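Local coordinates for putative NADPH:quinone oxidoreductase (PDB 3IUP), which binds NADPH and probably uses it to reduce quinones or related substrates, at residues T279-L285 / A303-W309; L8-S14 / R87-P93. One frame throughout, in Å; residues are numbered along the deposited sequence. Where two conformers were deposited one is given.

Interaction 1 (T279-L285 / A303-W309). With NDP (NADPH dihydro-nicotinamide-adenine-dinucleotide phosphate), chain C.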
loop_
_atom_site.group_PDB
_atom_site.type_symbol
_atom_site.label_atom_id
_atom_site.label_comp_id
_atom_site.label_asym_id
_atom_site.label_seq_id
_atom_site.Cartn_x
_atom_site.Cartn_y
_atom_site.Cartn_z
ATOM N N THR A 279 13.697 6.712 3.277
ATOM C CA THR A 279 13.120 7.281 2.059
ATOM C C THR A 279 11.902 6.469 1.614
ATOM O O THR A 279 12.002 5.250 1.354
ATOM C CB THR A 279 14.153 7.326 0.942
ATOM O OG1 THR A 279 15.232 8.189 1.365
ATOM C CG2 THR A 279 13.557 7.836 -0.344
ATOM N N HIS A 280 10.773 7.145 1.529
ATOM C CA HIS A 280 9.528 6.483 1.166
ATOM C C HIS A 280 9.503 6.048 -0.288
ATOM O O HIS A 280 9.759 6.857 -1.188
ATOM C CB HIS A 280 8.318 7.413 1.408
ATOM C CG HIS A 280 6.999 6.766 1.070
ATOM N ND1 HIS A 280 6.369 5.873 1.915
ATOM C CD2 HIS A 280 6.222 6.846 -0.035
ATOM C CE1 HIS A 280 5.256 5.443 1.341
ATOM N NE2 HIS A 280 5.146 6.010 0.158
ATOM N N LYS A 281 9.182 4.773 -0.491
ATOM C CA LYS A 281 9.052 4.127 -1.781
ATOM C C LYS A 281 7.578 3.797 -2.003
ATOM O O LYS A 281 6.931 3.230 -1.089
ATOM C CB LYS A 281 9.802 2.807 -1.766
ATOM C CG LYS A 281 11.295 2.951 -1.596
ATOM C CD LYS A 281 11.967 1.693 -0.961
ATOM C CE LYS A 281 11.562 1.432 0.493
ATOM N NZ LYS A 281 12.263 2.440 1.350
ATOM N N GLN A 282 7.055 4.162 -3.159
ATOM C CA GLN A 282 5.625 4.030 -3.428
ATOM C C GLN A 282 5.376 3.252 -4.738
ATOM O O GLN A 282 5.957 3.603 -5.754
ATOM C CB GLN A 282 4.982 5.406 -3.532
ATOM C CG GLN A 282 3.464 5.412 -3.764
ATOM C CD GLN A 282 2.664 4.862 -2.592
ATOM O OE1 GLN A 282 3.042 4.985 -1.436
ATOM N NE2 GLN A 282 1.536 4.226 -2.910
ATOM N N VAL A 283 4.489 2.264 -4.707
ATOM C CA VAL A 283 4.041 1.570 -5.940
ATOM C C VAL A 283 2.556 1.741 -6.073
ATOM O O VAL A 283 1.823 1.346 -5.154
ATOM C CB VAL A 283 4.393 0.093 -5.950
ATOM C CG1 VAL A 283 3.762 -0.590 -7.243
ATOM C CG2 VAL A 283 5.915 -0.089 -5.933
ATOM N N TYR A 284 2.093 2.348 -7.157
ATOM C CA TYR A 284 0.669 2.413 -7.464
ATOM C C TYR A 284 0.318 1.300 -8.447
ATOM O O TYR A 284 0.925 1.200 -9.518
ATOM C CB TYR A 284 0.329 3.761 -8.008
ATOM C CG TYR A 284 0.264 4.819 -6.942
ATOM C CD1 TYR A 284 -0.719 4.773 -5.988
ATOM C CD2 TYR A 284 1.187 5.893 -6.909
ATOM C CE1 TYR A 284 -0.818 5.753 -5.013
ATOM C CE2 TYR A 284 1.093 6.884 -5.938
ATOM C CZ TYR A 284 0.095 6.791 -4.991
ATOM O OH TYR A 284 -0.062 7.720 -3.989
ATOM N N LEU A 285 -0.670 0.481 -8.085
ATOM C CA LEU A 285 -1.171 -0.547 -8.983
ATOM C C LEU A 285 -2.301 0.155 -9.745
ATOM O O LEU A 285 -3.410 0.288 -9.234
ATOM C CB LEU A 285 -1.652 -1.754 -8.225
ATOM C CG LEU A 285 -0.680 -2.417 -7.265
ATOM C CD1 LEU A 285 -1.236 -3.757 -6.694
ATOM C CD2 LEU A 285 0.710 -2.596 -7.852
ATOM N N ALA A 303 9.505 1.949 5.101
ATOM C CA ALA A 303 9.127 3.203 4.439
ATOM C C ALA A 303 8.660 2.943 3.015
ATOM O O ALA A 303 9.368 3.167 2.016
ATOM C CB ALA A 303 10.266 4.272 4.482
ATOM N N TRP A 304 7.445 2.383 2.926
ATOM C CA TRP A 304 6.888 1.971 1.668
ATOM C C TRP A 304 5.385 2.036 1.703
ATOM O O TRP A 304 4.758 1.957 2.778
ATOM C CB TRP A 304 7.329 0.521 1.310
ATOM C CG TRP A 304 6.767 -0.525 2.221
ATOM C CD1 TRP A 304 7.269 -0.916 3.398
ATOM C CD2 TRP A 304 5.550 -1.291 2.023
ATOM N NE1 TRP A 304 6.444 -1.833 3.984
ATOM C CE2 TRP A 304 5.388 -2.101 3.160
ATOM C CE3 TRP A 304 4.603 -1.361 0.993
ATOM C CZ2 TRP A 304 4.333 -2.990 3.309
ATOM C CZ3 TRP A 304 3.543 -2.228 1.141
ATOM C CH2 TRP A 304 3.426 -3.056 2.280
ATOM N N GLY A 305 4.827 2.178 0.522
ATOM C CA GLY A 305 3.385 2.080 0.344
ATOM C C GLY A 305 3.088 1.470 -1.000
ATOM O O GLY A 305 3.887 1.587 -1.984
HETATM N N MSE A 306 1.899 0.885 -1.077
HETATM C CA MSE A 306 1.400 0.299 -2.310
HETATM C C MSE A 306 -0.084 0.621 -2.317
HETATM O O MSE A 306 -0.761 0.541 -1.259
HETATM C CB MSE A 306 1.583 -1.224 -2.331
HETATM C CG MSE A 306 1.181 -1.821 -3.637
HETATM SE SE MSE A 306 1.483 -3.815 -3.579
HETATM C CE MSE A 306 3.445 -3.893 -3.470
ATOM N N GLY A 307 -0.645 0.962 -3.453
ATOM C CA GLY A 307 -2.107 1.150 -3.467
ATOM C C GLY A 307 -2.671 1.354 -4.846
ATOM O O GLY A 307 -1.924 1.401 -5.807
ATOM N N GLY A 308 -4.002 1.500 -4.952
ATOM C CA GLY A 308 -4.625 1.763 -6.236
ATOM C C GLY A 308 -4.462 3.195 -6.692
ATOM O O GLY A 308 -4.141 4.068 -5.864
ATOM N N TRP A 309 -4.610 3.449 -7.997
ATOM C CA TRP A 309 -4.541 4.778 -8.585
ATOM C C TRP A 309 -5.513 4.830 -9.748
ATOM O O TRP A 309 -5.501 3.952 -10.615
ATOM C CB TRP A 309 -3.100 5.087 -9.063
ATOM C CG TRP A 309 -2.808 6.474 -9.489
ATOM C CD1 TRP A 309 -2.115 7.400 -8.783
ATOM C CD2 TRP A 309 -3.214 7.117 -10.701
ATOM N NE1 TRP A 309 -2.012 8.541 -9.476
ATOM C CE2 TRP A 309 -2.698 8.410 -10.663
ATOM C CE3 TRP A 309 -3.915 6.705 -11.833
ATOM C CZ2 TRP A 309 -2.840 9.300 -11.703
ATOM C CZ3 TRP A 309 -4.087 7.584 -12.856
ATOM C CH2 TRP A 309 -3.556 8.890 -12.792
HETATM P PA NDP C . -2.113 -1.434 -24.400
HETATM O O1A NDP C . -1.625 -0.482 -25.376
HETATM O O2A NDP C . -3.184 -2.379 -24.786
HETATM O O5B NDP C . -0.768 -2.287 -23.948
HETATM C C5B NDP C . -0.946 -3.250 -22.905
HETATM C C4B NDP C . 0.401 -3.767 -22.502
HETATM O O4B NDP C . 0.160 -4.668 -21.460
HETATM C C3B NDP C . 1.128 -4.513 -23.633
HETATM O O3B NDP C . 2.479 -4.141 -23.810
HETATM C C2B NDP C . 1.094 -5.985 -23.165
HETATM O O2B NDP C . 2.254 -6.738 -23.516
HETATM C C1B NDP C . 1.009 -5.805 -21.656
HETATM N N9A NDP C . 0.380 -6.940 -20.967
HETATM C C8A NDP C . -0.837 -7.496 -21.303
HETATM N N7A NDP C . -1.134 -8.455 -20.408
HETATM C C5A NDP C . -0.117 -8.519 -19.474
HETATM C C6A NDP C . 0.129 -9.310 -18.334
HETATM N N6A NDP C . -0.664 -10.327 -17.951
HETATM N N1A NDP C . 1.280 -9.094 -17.604
HETATM C C2A NDP C . 2.195 -8.161 -17.978
HETATM N N3A NDP C . 1.951 -7.388 -19.090
HETATM C C4A NDP C . 0.826 -7.560 -19.823
HETATM O O3 NDP C . -2.646 -0.783 -23.019
HETATM P PN NDP C . -2.880 0.734 -22.733
HETATM O O1N NDP C . -1.735 1.569 -23.002
HETATM O O2N NDP C . -4.186 1.213 -23.301
HETATM O O5D NDP C . -3.078 0.669 -21.117
HETATM C C5D NDP C . -1.935 0.425 -20.282
HETATM C C4D NDP C . -2.395 0.140 -18.856
HETATM O O4D NDP C . -2.757 1.411 -18.275
HETATM C C3D NDP C . -3.604 -0.806 -18.707
HETATM O O3D NDP C . -3.460 -1.654 -17.586
HETATM C C2D NDP C . -4.732 0.179 -18.445
HETATM O O2D NDP C . -5.870 -0.352 -17.783
HETATM C C1D NDP C . -3.980 1.189 -17.575
HETATM N N1N NDP C . -4.700 2.471 -17.398
HETATM C C2N NDP C . -5.150 2.735 -16.147
HETATM C C3N NDP C . -5.846 3.881 -15.866
HETATM C C7N NDP C . -6.220 4.223 -14.437
HETATM O O7N NDP C . -7.031 5.341 -14.265
HETATM N N7N NDP C . -5.848 3.513 -13.364
HETATM C C4N NDP C . -5.875 4.977 -16.859
HETATM C C5N NDP C . -5.330 4.594 -18.213
HETATM C C6N NDP C . -4.753 3.348 -18.425
HETATM P P2B NDP C . 2.125 -8.221 -24.215
HETATM O O1X NDP C . 2.255 -8.005 -25.729
HETATM O O2X NDP C . 0.811 -8.919 -23.878
HETATM O O3X NDP C . 3.320 -8.996 -23.637
HETATM O O HOH W 1 12.083 1.282 3.952
#
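K281 and W304 open a parallel ladder between strands 281-285 and 304-308, whose axes run 18° apart. Its five backbone bonds alternate between the strands, from K281 N to A303 O at one end to L285 N to G307 O (2.8 Å) at the other.

Among polar side chains, the K281 chain bends twice near its end and curls NZ back to T279 O (2.8 Å) and, weakly, to A303 O; a water links NZ to A303 N, and E262 completes the grip with a salt bridge. H280 NE2 meets Q282 OE1 at 2.8 Å, in the imidazole plane and on a lone pair of the amide oxygen. This lays the pair across side-chain-less G305, with H280 CE1 3.4 Å from G305 N.

Among aromatic groups, W309 turns the edge of its indole onto the Y284 ring (planes at 65°), CD1 lying 3.9 Å above the ring plane; Q282 NE2 lies over the opposite face, nearer its rim. Y284 OH binds E170, and W309 NE1 binds T166.

On the apolar face of V283, L285 and M306, L285 CG packs on M306 CG.

To the cofactor, W309 O accepts a hydrogen bond from N7N of the NADPH carboxamide at 2.8 Å.

Strand 243-249 flanks 281-285, helix 253-266 covers K281 and V283, helix 155-169 lies against Y284 and W309, and G305-G307 pair antiparallel with a strand of the second subunit.

Interaction 2 (L8-S14 / R87-P93); sequences LRSRIKS and RLDASMP
The antiparallel edge of a five-stranded sheet forms here, where strand 4-12 pairs with the short, weakly bonded strand 90-93. S10 and M92 make the hydrogen-bonded pair, with S10 N to M92 O at 2.9 Å and M92 N to S10 O at 3.0 Å. Toward I12 and A90 the backbones part, and one water bridges them: it accepts from I12 N and R87 NE and donates to R87 O and to A90 O, the water oxygen lying 2.6 Å from A90 O.

Residues R87-A90 form a type II turn that returns to the first strand through D89 N, bonded to I12 O at 2.7 Å. The D89 carboxylate then clasps S14 with both oxygens, each on its syn side but tilted out of the carboxylate plane: OD1 takes S14 N at 2.8 Å, while OD2 takes the S14 hydroxyl OG.

R87 reaches back along the sheet. NH2 donates to S10 OG (2.9 Å) near the guanidinium plane and weakly to S10 O, while I12 CD1 sits over the centre of one guanidinium face, 3.7 Å above it. S10 OG also bonds L52 O, and R87 NH1 bonds L51 O, tying both side chains to helix 46-53. Alongside, I12 CG2 touches L88 CD2.

At the far end, in the conformer given, R9, bent at chi2 (-74°), folds back to bond NH1 to L8 O; P93 CG lies over the guanidinium, and NH2 hydrogen-bonds Q7 OE1. The D89 side chain and turn thus close off a water-bridged antiparallel edge, in the N-terminal part of a fold consistent with the GroES-like catalytic domain of medium-chain dehydrogenases.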
loop_
_atom_site.group_PDB
_atom_site.type_symbol
_atom_site.label_atom_id
_atom_site.label_comp_id
_atom_site.label_asym_id
_atom_site.label_seq_id
_atom_site.Cartn_x
_atom_site.Cartn_y
_atom_site.Cartn_z
ATOM N N LEU A 8 -23.862 0.224 -28.615
ATOM C CA LEU A 8 -23.596 -1.088 -28.053
ATOM C C LEU A 8 -24.112 -1.147 -26.613
ATOM O O LEU A 8 -24.038 -0.139 -25.863
ATOM C CB LEU A 8 -22.092 -1.318 -28.077
ATOM C CG LEU A 8 -21.532 -2.636 -27.611
ATOM C CD1 LEU A 8 -20.231 -2.812 -28.487
ATOM C CD2 LEU A 8 -21.247 -2.634 -26.097
ATOM N N ARG A 9 -24.612 -2.300 -26.208
ATOM C CA ARG A 9 -25.013 -2.522 -24.829
ATOM C C ARG A 9 -24.422 -3.826 -24.290
ATOM O O ARG A 9 -24.356 -4.852 -25.014
ATOM C CB ARG A 9 -26.533 -2.559 -24.702
ATOM C CG ARG A 9 -27.203 -1.196 -24.988
ATOM C CD ARG A 9 -26.986 -0.240 -23.837
ATOM N NE ARG A 9 -27.677 1.039 -24.000
ATOM C CZ ARG A 9 -27.139 2.086 -24.635
ATOM N NH1 ARG A 9 -25.935 1.983 -25.214
ATOM N NH2 ARG A 9 -27.812 3.219 -24.723
ATOM N N SER A 10 -24.014 -3.775 -23.040
ATOM C CA SER A 10 -23.498 -4.938 -22.326
ATOM C C SER A 10 -24.420 -5.222 -21.128
ATOM O O SER A 10 -24.521 -4.433 -20.217
ATOM C CB SER A 10 -22.090 -4.673 -21.826
ATOM O OG SER A 10 -21.612 -5.773 -21.052
ATOM N N ARG A 11 -25.052 -6.384 -21.121
ATOM C CA ARG A 11 -25.998 -6.720 -20.063
ATOM C C ARG A 11 -25.585 -7.999 -19.345
ATOM O O ARG A 11 -25.540 -9.074 -19.940
ATOM C CB ARG A 11 -27.392 -6.869 -20.669
ATOM C CG ARG A 11 -28.486 -6.753 -19.658
ATOM C CD ARG A 11 -29.850 -6.431 -20.251
ATOM N NE ARG A 11 -30.773 -6.636 -19.166
ATOM C CZ ARG A 11 -31.576 -7.689 -19.058
ATOM N NH1 ARG A 11 -31.678 -8.580 -20.055
ATOM N NH2 ARG A 11 -32.316 -7.810 -17.982
ATOM N N ILE A 12 -25.267 -7.880 -18.060
ATOM C CA ILE A 12 -25.074 -9.105 -17.234
ATOM C C ILE A 12 -26.346 -9.316 -16.437
ATOM O O ILE A 12 -26.752 -8.465 -15.630
ATOM C CB ILE A 12 -23.837 -9.056 -16.328
ATOM C CG1 ILE A 12 -22.597 -8.965 -17.208
ATOM C CG2 ILE A 12 -23.823 -10.339 -15.388
ATOM C CD1 ILE A 12 -21.381 -8.809 -16.483
ATOM N N LYS A 13 -26.952 -10.469 -16.651
ATOM C CA LYS A 13 -28.247 -10.789 -16.096
ATOM C C LYS A 13 -28.101 -11.615 -14.825
ATOM O O LYS A 13 -27.070 -12.268 -14.574
ATOM C CB LYS A 13 -29.061 -11.534 -17.129
ATOM C CG LYS A 13 -29.077 -10.847 -18.445
ATOM C CD LYS A 13 -29.737 -11.628 -19.514
ATOM C CE LYS A 13 -29.490 -10.976 -20.860
ATOM N NZ LYS A 13 -30.244 -11.675 -21.916
ATOM N N SER A 14 -29.151 -11.586 -14.015
ATOM C CA SER A 14 -29.157 -12.314 -12.772
ATOM C C SER A 14 -29.059 -13.808 -13.054
ATOM O O SER A 14 -28.608 -14.546 -12.197
ATOM C CB SER A 14 -30.416 -11.960 -11.965
ATOM O OG SER A 14 -30.171 -10.702 -11.351
ATOM N N ARG A 87 -24.324 -4.298 -11.159
ATOM C CA ARG A 87 -24.775 -4.090 -12.536
ATOM C C ARG A 87 -25.754 -5.151 -13.024
ATOM O O ARG A 87 -26.094 -5.185 -14.205
ATOM C CB ARG A 87 -23.589 -3.987 -13.506
ATOM C CG ARG A 87 -22.726 -5.229 -13.611
ATOM C CD ARG A 87 -21.681 -5.052 -14.672
ATOM N NE ARG A 87 -22.266 -5.058 -16.005
ATOM C CZ ARG A 87 -21.574 -5.120 -17.129
ATOM N NH1 ARG A 87 -20.242 -5.173 -17.090
ATOM N NH2 ARG A 87 -22.193 -5.097 -18.292
ATOM N N LEU A 88 -26.186 -6.036 -12.136
ATOM C CA LEU A 88 -27.060 -7.132 -12.553
ATOM C C LEU A 88 -28.344 -6.549 -13.141
ATOM O O LEU A 88 -28.977 -5.660 -12.539
ATOM C CB LEU A 88 -27.361 -8.121 -11.421
ATOM C CG LEU A 88 -26.166 -8.939 -10.887
ATOM C CD1 LEU A 88 -26.564 -9.828 -9.707
ATOM C CD2 LEU A 88 -25.506 -9.736 -12.039
ATOM N N ASP A 89 -28.717 -7.075 -14.305
ATOM C CA ASP A 89 -29.944 -6.729 -15.011
ATOM C C ASP A 89 -29.947 -5.287 -15.528
ATOM O O ASP A 89 -31.001 -4.763 -15.894
ATOM C CB ASP A 89 -31.166 -7.046 -14.140
ATOM C CG ASP A 89 -31.135 -8.507 -13.658
ATOM O OD1 ASP A 89 -30.883 -9.383 -14.529
ATOM O OD2 ASP A 89 -31.334 -8.765 -12.457
ATOM N N ALA A 90 -28.779 -4.669 -15.561
ATOM C CA ALA A 90 -28.641 -3.308 -16.112
ATOM C C ALA A 90 -28.112 -3.382 -17.535
ATOM O O ALA A 90 -27.145 -4.105 -17.823
ATOM C CB ALA A 90 -27.701 -2.445 -15.240
ATOM N N SER A 91 -28.694 -2.605 -18.438
ATOM C CA SER A 91 -28.193 -2.539 -19.766
ATOM C C SER A 91 -27.155 -1.427 -19.860
ATOM O O SER A 91 -27.492 -0.234 -19.803
ATOM C CB SER A 91 -29.341 -2.341 -20.744
ATOM O OG SER A 91 -28.858 -2.143 -22.041
HETATM N N MSE A 92 -25.888 -1.790 -19.916
HETATM C CA MSE A 92 -24.799 -0.809 -19.774
HETATM C C MSE A 92 -24.258 -0.352 -21.093
HETATM O O MSE A 92 -23.815 -1.144 -21.896
HETATM C CB MSE A 92 -23.605 -1.383 -18.988
HETATM C CG MSE A 92 -23.924 -2.034 -17.692
HETATM SE SE MSE A 92 -24.581 -0.733 -16.412
HETATM C CE MSE A 92 -22.840 -0.179 -15.754
ATOM N N PRO A 93 -24.259 0.968 -21.333
ATOM C CA PRO A 93 -23.507 1.495 -22.436
ATOM C C PRO A 93 -22.011 1.348 -22.165
ATOM O O PRO A 93 -21.593 1.207 -21.014
ATOM C CB PRO A 93 -23.925 2.974 -22.471
ATOM C CG PRO A 93 -24.934 3.165 -21.457
ATOM C CD PRO A 93 -24.869 2.028 -20.511
HETATM O O HOH W 2 -25.131 -5.382 -16.677
#

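Overall arrangement
Interactions 1 and 2 belong to different sheets, with centres 35 Å apart and nearest atoms about 19 Å apart. Interaction 1 is the outer pair, within this chain, of a six-stranded parallel, Rossmann-type sheet and meets NADPH directly at W309; interaction 2 is the edge of an antiparallel sheet and lies away from that cofactor contact. This division is consistent with the two-domain plan of medium-chain dehydrogenases, a nucleotide-binding domain beside a GroES-like one. Both contacts touch the second subunit in different ways: 303-309 extends its sheet through a strand of the partner, whereas R87 and M92 pack on Y272 of the second subunit. Along the chain 87-93 ends well before 279-285 begins.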